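Local coordinates for uncharacterized protein (Acinetobacter baumannii, PDB 4PUX) that is of unknown function but folds as an antiparallel beta-barrel of the DUF3237 family, related to the allene oxide cyclase-like barrels, at residues Phe18-Asn23 and Val152-Tyr157; Lys37-Pro42 and Gln65-Lys70; Gly95-Ser100 and Lys116-Lys121. One frame throughout, in Å; residues are numbered along the deposited sequence.

Contact 1: residues Phe18-Asn23 and Val152-Tyr157; sequences FSVDLN and VIYDAY
A chi1 of 68° puts Tyr154 CG between its own backbone N and carbonyl carbon and turns the ring across toward Phe18, whose CG lies beside its backbone N, anti to the carbonyl carbon (chi1 -75°), which sets its CB and ring above the tyrosine. Phe18 CB stands over the centre of the Tyr154 ring, 3.6 Å from its centroid. The two ring planes are within 5° of parallel but slid apart, so that Tyr154 OH lies over the rim of one Phe18 face, 3.5 Å from Phe18 CD2. Val20 CG2 touches Tyr154 CE2 at 3.8 Å, and Ala156 CB meets Phe18 CE1 at 3.7 Å. These side chains share the inward face of two antiparallel strands, 12-21 and 151-159, whose pairing brings the two ends of the chain together and closes the curled sheet into a barrel. Phe18 with Tyr154 and Val20 with Val152 are hydrogen-bonded pairs, the shorter bonds being Phe18 N to Tyr154 O and Val20 N to Val152 O, both 2.8 Å. The hydroxyl of the buried Tyr154 is hydrogen-bonded to Tyr79 OH, and Phe48 meets the Phe18 ring.

Contact 2: residues Lys37-Pro42 and Gln65-Lys70; sequences KRRIIP and QIVDSK. With EDO (1,2-ethanediol), chain C.
Arg39 NH1 gives a hydrogen bond of 3.1 Å to Gln65 OE1, the direct polar link between side chains of the two strands. The two side chains run side by side and point the same way. The amide oxygen lies at the edge of the guanidinium, almost in its plane, while the donor is tilted 28° from the plane of the amide carbonyl. The aliphatic part of the arginine also contributes, Arg39 CD resting 3.7 Å from Val67 CG2. Ile41 CD1, from the next residue on the same face of strand 36-49, touches the amide at Gln65 NE2, 3.7 Å away. On the opposite face of the sheet Arg38 leaves with CG anti to the backbone N (chi1 173°) and then folds at its next two torsions, which lays the guanidinium over Ile66 CG1, less certainly because Ile66 has two conformers. The edge of that guanidinium holds one oxygen of an ethanediol molecule, probably from the crystallisation liquor, with Arg38 NH1 3.0 Å and Arg38 NH2 2.9 Å from EDO O1.

The backbones beneath form part of a beta hairpin, strands 36-49 and 54-67, in which Lys37 with Val67 and Arg39 with Gln65 are hydrogen-bonded pairs flanking the non-hydrogen-bonded pair Arg38 with Ile66. Gln65 N to Arg39 O, at 2.8 Å, is the shortest of their bonds. Farther out, a salt bridge from Arg39 NH2 to Glu28 also holds the guanidinium, while Gln65 NE2 makes a weak hydrogen bond to Asp63. Where strand 54-67 ends, Asp68 OD1 accepts from Lys70 N in an Asx turn and from the backbone N of Leu72.

Contact 3: residues Gly95-Ser100 and Lys116-Lys121; sequences GYRHGS and KNYYFK
Arg97 runs across two rings of the facing strand in turn, its CD over Phe120 and its guanidinium on Tyr118; this is the tightly packed part, with Phe120 buried. Its chain is extended from CG to NE, starting anti to the backbone N (chi1 -178°), which carries CD over one face of the Phe120 ring, 3.6 Å from Phe120 CD2. Farther out, the guanidinium lies flat on Tyr118 in a cation-pi stack, the planes 18° apart and Arg97 CZ 3.9 Å from the centroid of the Tyr118 ring. Arg97 NH2 is placed over the centre of that ring.

The other face, with His98 and Tyr119, is more open to solvent. Tyr119 CB sits over the imidazole, 3.4 Å from His98 CE1, but the two rings are slid apart and barely overlap although their planes are only 10° from parallel. His98 ND1 gives a 2.8 Å hydrogen bond to Gly99 O, which fixes the rotation of the imidazole; the donor lies above the carbonyl plane. Tyr96 and Lys121 extend outward on this exposed side, with Lys121 CG over one face of the Tyr119 ring. At the outer tip of the Arg97 stack a water accepts from Arg97 NH1 at 3.1 Å and has a weak hydrogen bond with Tyr118 OH.

Antiparallel backbone bonds run from Tyr96 with Lys121 through His98 with Tyr119, and Ser100 N continues the pairing with a bond of 2.9 Å to Asn117 O. Ser100 is the N-cap of helix 101-108, its OG accepting from Thr103 N; the chain passes through this helix between strands 88-99 and 118-127, while strands 73-83 and 141-147 extend the sheet beyond their outer edges.

All three contacts belong to one curled antiparallel sheet, and contacts 2 and 3 follow one another in the sequence between the segments of contact 1. The centre of contact 1 is about 18 Å from that of contact 2 and about 15 Å from that of contact 3, yet it touches both: Leu22 CD2 packs 3.7 Å from Pro42 O, and Val152 CG1 lies 3.9 Å from Phe120 CE2. Contacts 2 and 3 stay about 6 Å apart at their nearest atoms. No active site is known. An ethanediol lies about 4 Å from the Tyr154 side chain and one, perhaps the same, about as far from Phe120, which may mark a pocket; the ethanediol on Arg38 is elsewhere.

Contact 1: residues Phe18-Asn23 and Val152-Tyr157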
# COMPACT_ATOMS: atom_id res chain seq x y z
N PHE A 18 -3.92 -2.02 -8.30
CA PHE A 18 -2.47 -2.14 -8.30
C PHE A 18 -2.04 -3.56 -7.96
O PHE A 18 -2.57 -4.19 -7.01
CB PHE A 18 -1.83 -1.20 -7.26
CG PHE A 18 -1.81 0.28 -7.67
CD1 PHE A 18 -2.99 1.03 -7.70
CD2 PHE A 18 -0.61 0.91 -8.01
CE1 PHE A 18 -2.98 2.39 -8.05
CE2 PHE A 18 -0.60 2.28 -8.38
CZ PHE A 18 -1.80 3.01 -8.42
N SER A 19 -1.01 -4.00 -8.67
CA SER A 19 -0.37 -5.29 -8.43
C SER A 19 1.14 -4.99 -8.32
O SER A 19 1.78 -4.70 -9.32
CB SER A 19 -0.73 -6.27 -9.57
OG SER A 19 -2.16 -6.38 -9.68
N VAL A 20 1.68 -5.01 -7.11
CA VAL A 20 3.08 -4.65 -6.84
C VAL A 20 3.92 -5.93 -6.72
O VAL A 20 3.59 -6.85 -5.94
CB VAL A 20 3.22 -3.81 -5.53
CG1 VAL A 20 4.65 -3.29 -5.42
CG2 VAL A 20 2.18 -2.62 -5.49
N ASP A 21 5.00 -5.96 -7.48
CA ASP A 21 5.95 -7.10 -7.46
C ASP A 21 7.08 -6.77 -6.46
O ASP A 21 7.66 -5.67 -6.49
CB ASP A 21 6.54 -7.32 -8.84
CG ASP A 21 5.57 -7.97 -9.81
OD1 ASP A 21 4.65 -8.65 -9.35
OD2 ASP A 21 5.73 -7.81 -11.05
N LEU A 22 7.42 -7.77 -5.62
CA LEU A 22 8.49 -7.67 -4.59
C LEU A 22 9.51 -8.79 -4.87
O LEU A 22 9.79 -9.64 -4.01
CB LEU A 22 7.88 -7.83 -3.19
CG LEU A 22 6.67 -6.96 -2.92
CD1 LEU A 22 6.09 -7.32 -1.55
CD2 LEU A 22 7.02 -5.48 -3.01
N ASN A 23 10.04 -8.82 -6.12
CA ASN A 23 10.79 -9.98 -6.60
C ASN A 23 12.33 -9.86 -6.36
O ASN A 23 13.17 -9.98 -7.26
CB ASN A 23 10.50 -10.22 -8.10
CG ASN A 23 9.04 -10.65 -8.41
OD1 ASN A 23 8.58 -10.48 -9.57
ND2 ASN A 23 8.35 -11.14 -7.46
N VAL A 152 2.04 -7.55 -3.44
CA VAL A 152 0.90 -6.92 -2.78
C VAL A 152 -0.09 -6.46 -3.86
O VAL A 152 0.29 -5.81 -4.85
CB VAL A 152 1.33 -5.70 -1.93
CG1 VAL A 152 0.10 -4.94 -1.37
CG2 VAL A 152 2.23 -6.15 -0.80
N ILE A 153 -1.34 -6.83 -3.70
CA ILE A 153 -2.45 -6.41 -4.56
C ILE A 153 -3.31 -5.44 -3.76
O ILE A 153 -3.66 -5.73 -2.60
CB ILE A 153 -3.38 -7.61 -4.93
CG1 ILE A 153 -2.58 -8.81 -5.44
CG2 ILE A 153 -4.48 -7.17 -5.93
CD1 ILE A 153 -1.84 -8.56 -6.69
N TYR A 154 -3.67 -4.30 -4.34
CA TYR A 154 -4.58 -3.38 -3.66
C TYR A 154 -5.47 -2.60 -4.59
O TYR A 154 -5.12 -2.34 -5.76
CB TYR A 154 -3.81 -2.45 -2.72
CG TYR A 154 -2.85 -1.39 -3.33
CD1 TYR A 154 -3.33 -0.11 -3.73
CD2 TYR A 154 -1.50 -1.62 -3.38
CE1 TYR A 154 -2.48 0.90 -4.16
CE2 TYR A 154 -0.63 -0.64 -3.81
CZ TYR A 154 -1.12 0.63 -4.19
OH TYR A 154 -0.22 1.60 -4.63
N ASP A 155 -6.65 -2.29 -4.10
CA ASP A 155 -7.60 -1.41 -4.78
C ASP A 155 -7.42 0.03 -4.26
O ASP A 155 -7.52 0.26 -3.04
CB ASP A 155 -9.05 -1.86 -4.50
CG ASP A 155 -9.39 -3.21 -5.09
OD1 ASP A 155 -8.80 -3.62 -6.12
OD2 ASP A 155 -10.27 -3.88 -4.52
N ALA A 156 -7.06 0.93 -5.14
CA ALA A 156 -6.90 2.35 -4.83
C ALA A 156 -8.17 3.15 -5.13
O ALA A 156 -8.84 2.90 -6.15
CB ALA A 156 -5.75 2.93 -5.62
N TYR A 157 -8.45 4.11 -4.25
CA TYR A 157 -9.61 5.03 -4.35
C TYR A 157 -9.16 6.46 -4.05
O TYR A 157 -8.31 6.67 -3.17
CB TYR A 157 -10.70 4.66 -3.34
CG TYR A 157 -11.18 3.22 -3.41
CD1 TYR A 157 -10.46 2.18 -2.80
CD2 TYR A 157 -12.39 2.89 -4.06
CE1 TYR A 157 -10.90 0.88 -2.87
CE2 TYR A 157 -12.82 1.58 -4.12
CZ TYR A 157 -12.09 0.59 -3.52
OH TYR A 157 -12.55 -0.71 -3.56

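Contact 2: residues Lys37-Pro42 and Gln65-Lys70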
# COMPACT_ATOMS: atom_id res chain seq x y z
N LYS A 37 11.49 -4.44 14.41
CA LYS A 37 12.38 -4.92 13.37
C LYS A 37 12.24 -4.07 12.12
O LYS A 37 11.13 -3.79 11.67
CB LYS A 37 12.09 -6.39 13.03
CG LYS A 37 12.44 -7.29 14.17
CD LYS A 37 12.18 -8.75 13.81
CE LYS A 37 12.28 -9.68 15.05
NZ LYS A 37 11.77 -11.08 14.75
N ARG A 38 13.38 -3.64 11.59
CA ARG A 38 13.46 -2.90 10.32
C ARG A 38 13.64 -3.89 9.16
O ARG A 38 14.55 -4.70 9.18
CB ARG A 38 14.64 -1.91 10.36
CG ARG A 38 14.88 -1.24 9.03
CD ARG A 38 13.72 -0.32 8.62
NE ARG A 38 13.60 0.88 9.46
CZ ARG A 38 12.67 1.80 9.30
NH1 ARG A 38 11.70 1.62 8.40
NH2 ARG A 38 12.72 2.93 10.00
N ARG A 39 12.75 -3.81 8.19
CA ARG A 39 12.75 -4.66 7.00
C ARG A 39 12.70 -3.74 5.76
O ARG A 39 11.81 -2.87 5.68
CB ARG A 39 11.53 -5.62 6.98
CG ARG A 39 11.34 -6.38 8.28
CD ARG A 39 10.18 -7.34 8.20
NE ARG A 39 10.44 -8.45 7.31
CZ ARG A 39 9.66 -8.85 6.30
NH1 ARG A 39 8.50 -8.27 6.04
NH2 ARG A 39 10.03 -9.90 5.59
N ILE A 40 13.64 -3.90 4.83
CA ILE A 40 13.68 -3.08 3.60
C ILE A 40 13.35 -4.02 2.46
O ILE A 40 14.09 -4.96 2.16
CB ILE A 40 15.03 -2.34 3.42
CG1 ILE A 40 15.32 -1.46 4.64
CG2 ILE A 40 15.05 -1.57 2.09
CD1 ILE A 40 16.71 -0.82 4.65
N ILE A 41 12.14 -3.84 1.94
CA ILE A 41 11.50 -4.76 0.99
C ILE A 41 11.47 -4.11 -0.43
O ILE A 41 10.68 -3.18 -0.67
CB ILE A 41 10.05 -5.05 1.44
CG1 ILE A 41 10.00 -5.56 2.89
CG2 ILE A 41 9.34 -6.00 0.44
CD1 ILE A 41 8.65 -5.48 3.53
N PRO A 42 12.43 -4.46 -1.29
CA PRO A 42 12.47 -3.86 -2.64
C PRO A 42 11.21 -4.03 -3.47
O PRO A 42 10.62 -5.10 -3.51
CB PRO A 42 13.66 -4.54 -3.31
CG PRO A 42 14.53 -4.95 -2.21
CD PRO A 42 13.53 -5.44 -1.15
N GLN A 65 9.86 -0.87 6.21
CA GLN A 65 8.87 -1.34 7.15
C GLN A 65 9.44 -1.51 8.54
O GLN A 65 10.64 -1.78 8.70
CB GLN A 65 8.36 -2.72 6.63
CG GLN A 65 7.18 -3.30 7.34
CD GLN A 65 6.71 -4.60 6.70
OE1 GLN A 65 7.18 -5.69 7.06
NE2 GLN A 65 5.82 -4.48 5.70
N ILE A 66 8.56 -1.37 9.54
CA ILE A 66 8.87 -1.67 10.95
C ILE A 66 7.81 -2.67 11.42
O ILE A 66 6.62 -2.46 11.21
CB ILE A 66 8.82 -0.43 11.86
CG1 ILE A 66 9.83 0.64 11.40
CG2 ILE A 66 9.10 -0.82 13.35
CD1 ILE A 66 9.55 2.01 11.98
N VAL A 67 8.27 -3.79 12.01
CA VAL A 67 7.35 -4.80 12.57
C VAL A 67 7.59 -4.82 14.08
O VAL A 67 8.72 -5.17 14.54
CB VAL A 67 7.57 -6.19 11.97
CG1 VAL A 67 6.57 -7.21 12.55
CG2 VAL A 67 7.46 -6.12 10.43
N ASP A 68 6.56 -4.51 14.85
CA ASP A 68 6.68 -4.45 16.32
C ASP A 68 6.54 -5.85 16.95
O ASP A 68 6.41 -6.86 16.23
CB ASP A 68 5.78 -3.36 16.92
CG ASP A 68 4.32 -3.76 17.06
OD1 ASP A 68 3.95 -4.94 16.78
OD2 ASP A 68 3.55 -2.84 17.47
N SER A 69 6.51 -5.89 18.30
CA SER A 69 6.52 -7.17 19.02
C SER A 69 5.15 -7.83 19.13
O SER A 69 5.06 -8.95 19.63
CB SER A 69 7.08 -6.97 20.43
OG SER A 69 6.23 -6.16 21.21
N LYS A 70 4.16 -7.11 18.62
CA LYS A 70 2.80 -7.52 18.63
C LYS A 70 2.27 -7.78 17.19
O LYS A 70 1.05 -7.82 17.00
CB LYS A 70 2.03 -6.41 19.36
CG LYS A 70 2.51 -6.20 20.85
CD LYS A 70 2.52 -4.73 21.29
CE LYS A 70 2.76 -4.55 22.81
NZ LYS A 70 4.21 -4.66 23.22
C1 EDO C . 10.45 4.99 7.63
O1 EDO C . 10.38 4.25 8.82
C2 EDO C . 11.44 6.15 7.74
O2 EDO C . 12.75 5.69 7.86

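Contact 3: residues Gly95-Ser100 and Lys116-Lys121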
# COMPACT_ATOMS: atom_id res chain seq x y z
N GLY A 95 0.79 3.21 6.04
CA GLY A 95 -0.34 2.55 6.66
C GLY A 95 0.05 1.39 7.56
O GLY A 95 1.16 1.39 8.10
N TYR A 96 -0.87 0.44 7.72
CA TYR A 96 -0.75 -0.62 8.73
C TYR A 96 -1.18 -1.96 8.19
O TYR A 96 -2.17 -2.04 7.40
CB TYR A 96 -1.64 -0.32 9.97
CG TYR A 96 -1.38 1.00 10.66
CD1 TYR A 96 -0.14 1.24 11.29
CD2 TYR A 96 -2.34 2.01 10.68
CE1 TYR A 96 0.10 2.44 11.94
CE2 TYR A 96 -2.11 3.24 11.30
CZ TYR A 96 -0.90 3.44 11.95
OH TYR A 96 -0.64 4.65 12.58
N ARG A 97 -0.49 -3.00 8.63
CA ARG A 97 -0.91 -4.40 8.41
C ARG A 97 -0.88 -5.14 9.75
O ARG A 97 0.16 -5.14 10.41
CB ARG A 97 -0.05 -5.10 7.38
CG ARG A 97 -0.51 -6.55 7.08
CD ARG A 97 0.26 -7.19 5.90
NE ARG A 97 -0.29 -8.51 5.54
CZ ARG A 97 0.22 -9.68 5.91
NH1 ARG A 97 1.34 -9.74 6.64
NH2 ARG A 97 -0.37 -10.80 5.54
N HIS A 98 -2.00 -5.77 10.12
CA HIS A 98 -2.07 -6.52 11.38
C HIS A 98 -3.17 -7.56 11.26
O HIS A 98 -4.06 -7.44 10.40
CB HIS A 98 -2.27 -5.60 12.59
CG HIS A 98 -3.54 -4.80 12.57
ND1 HIS A 98 -4.77 -5.34 12.91
CD2 HIS A 98 -3.77 -3.48 12.34
CE1 HIS A 98 -5.70 -4.40 12.85
NE2 HIS A 98 -5.12 -3.27 12.50
N GLY A 99 -3.08 -8.63 12.07
CA GLY A 99 -4.16 -9.61 12.10
C GLY A 99 -5.52 -8.96 12.34
O GLY A 99 -5.62 -8.00 13.11
N SER A 100 -6.55 -9.46 11.66
CA SER A 100 -7.91 -8.95 11.89
C SER A 100 -8.36 -9.29 13.32
O SER A 100 -7.87 -10.24 13.94
CB SER A 100 -8.93 -9.52 10.92
OG SER A 100 -9.24 -10.86 11.19
N LYS A 116 -5.96 -17.19 7.72
CA LYS A 116 -5.87 -16.01 8.57
C LYS A 116 -6.21 -14.78 7.72
O LYS A 116 -5.80 -14.70 6.54
CB LYS A 116 -4.45 -15.86 9.12
CG LYS A 116 -4.01 -16.99 10.05
CD LYS A 116 -2.55 -16.81 10.49
CE LYS A 116 -2.34 -15.53 11.31
NZ LYS A 116 -1.01 -15.48 12.01
N ASN A 117 -6.94 -13.84 8.33
CA ASN A 117 -7.32 -12.57 7.67
C ASN A 117 -6.62 -11.40 8.32
O ASN A 117 -6.34 -11.43 9.53
CB ASN A 117 -8.84 -12.36 7.73
CG ASN A 117 -9.62 -13.42 6.96
OD1 ASN A 117 -10.53 -14.06 7.51
ND2 ASN A 117 -9.28 -13.60 5.70
N TYR A 118 -6.31 -10.38 7.51
CA TYR A 118 -5.55 -9.23 7.94
C TYR A 118 -6.23 -7.91 7.59
O TYR A 118 -6.87 -7.77 6.55
CB TYR A 118 -4.15 -9.21 7.29
CG TYR A 118 -3.25 -10.36 7.71
CD1 TYR A 118 -3.40 -11.62 7.14
CD2 TYR A 118 -2.28 -10.19 8.71
CE1 TYR A 118 -2.62 -12.69 7.56
CE2 TYR A 118 -1.46 -11.26 9.13
CZ TYR A 118 -1.64 -12.51 8.55
OH TYR A 118 -0.85 -13.59 8.93
N TYR A 119 -6.07 -6.97 8.49
CA TYR A 119 -6.32 -5.55 8.27
C TYR A 119 -5.08 -4.98 7.55
O TYR A 119 -3.98 -5.09 8.10
CB TYR A 119 -6.48 -4.82 9.59
CG TYR A 119 -6.84 -3.35 9.40
CD1 TYR A 119 -5.83 -2.36 9.26
CD2 TYR A 119 -8.17 -2.94 9.35
CE1 TYR A 119 -6.16 -1.01 9.10
CE2 TYR A 119 -8.51 -1.58 9.21
CZ TYR A 119 -7.49 -0.62 9.05
OH TYR A 119 -7.83 0.73 8.88
N PHE A 120 -5.23 -4.49 6.32
CA PHE A 120 -4.09 -3.98 5.52
C PHE A 120 -4.64 -2.83 4.68
O PHE A 120 -5.19 -3.03 3.59
CB PHE A 120 -3.49 -5.13 4.71
CG PHE A 120 -2.21 -4.82 3.94
CD1 PHE A 120 -1.52 -3.60 4.07
CD2 PHE A 120 -1.64 -5.83 3.15
CE1 PHE A 120 -0.33 -3.39 3.36
CE2 PHE A 120 -0.48 -5.60 2.44
CZ PHE A 120 0.18 -4.39 2.57
N LYS A 121 -4.44 -1.62 5.19
CA LYS A 121 -4.97 -0.38 4.62
C LYS A 121 -3.86 0.66 4.54
O LYS A 121 -2.98 0.72 5.41
CB LYS A 121 -6.19 0.18 5.42
CG LYS A 121 -7.33 -0.82 5.69
CD LYS A 121 -7.94 -1.31 4.42
CE LYS A 121 -9.39 -1.75 4.54
NZ LYS A 121 -9.49 -3.17 4.86
O HOH W 1 1.61 -12.81 7.03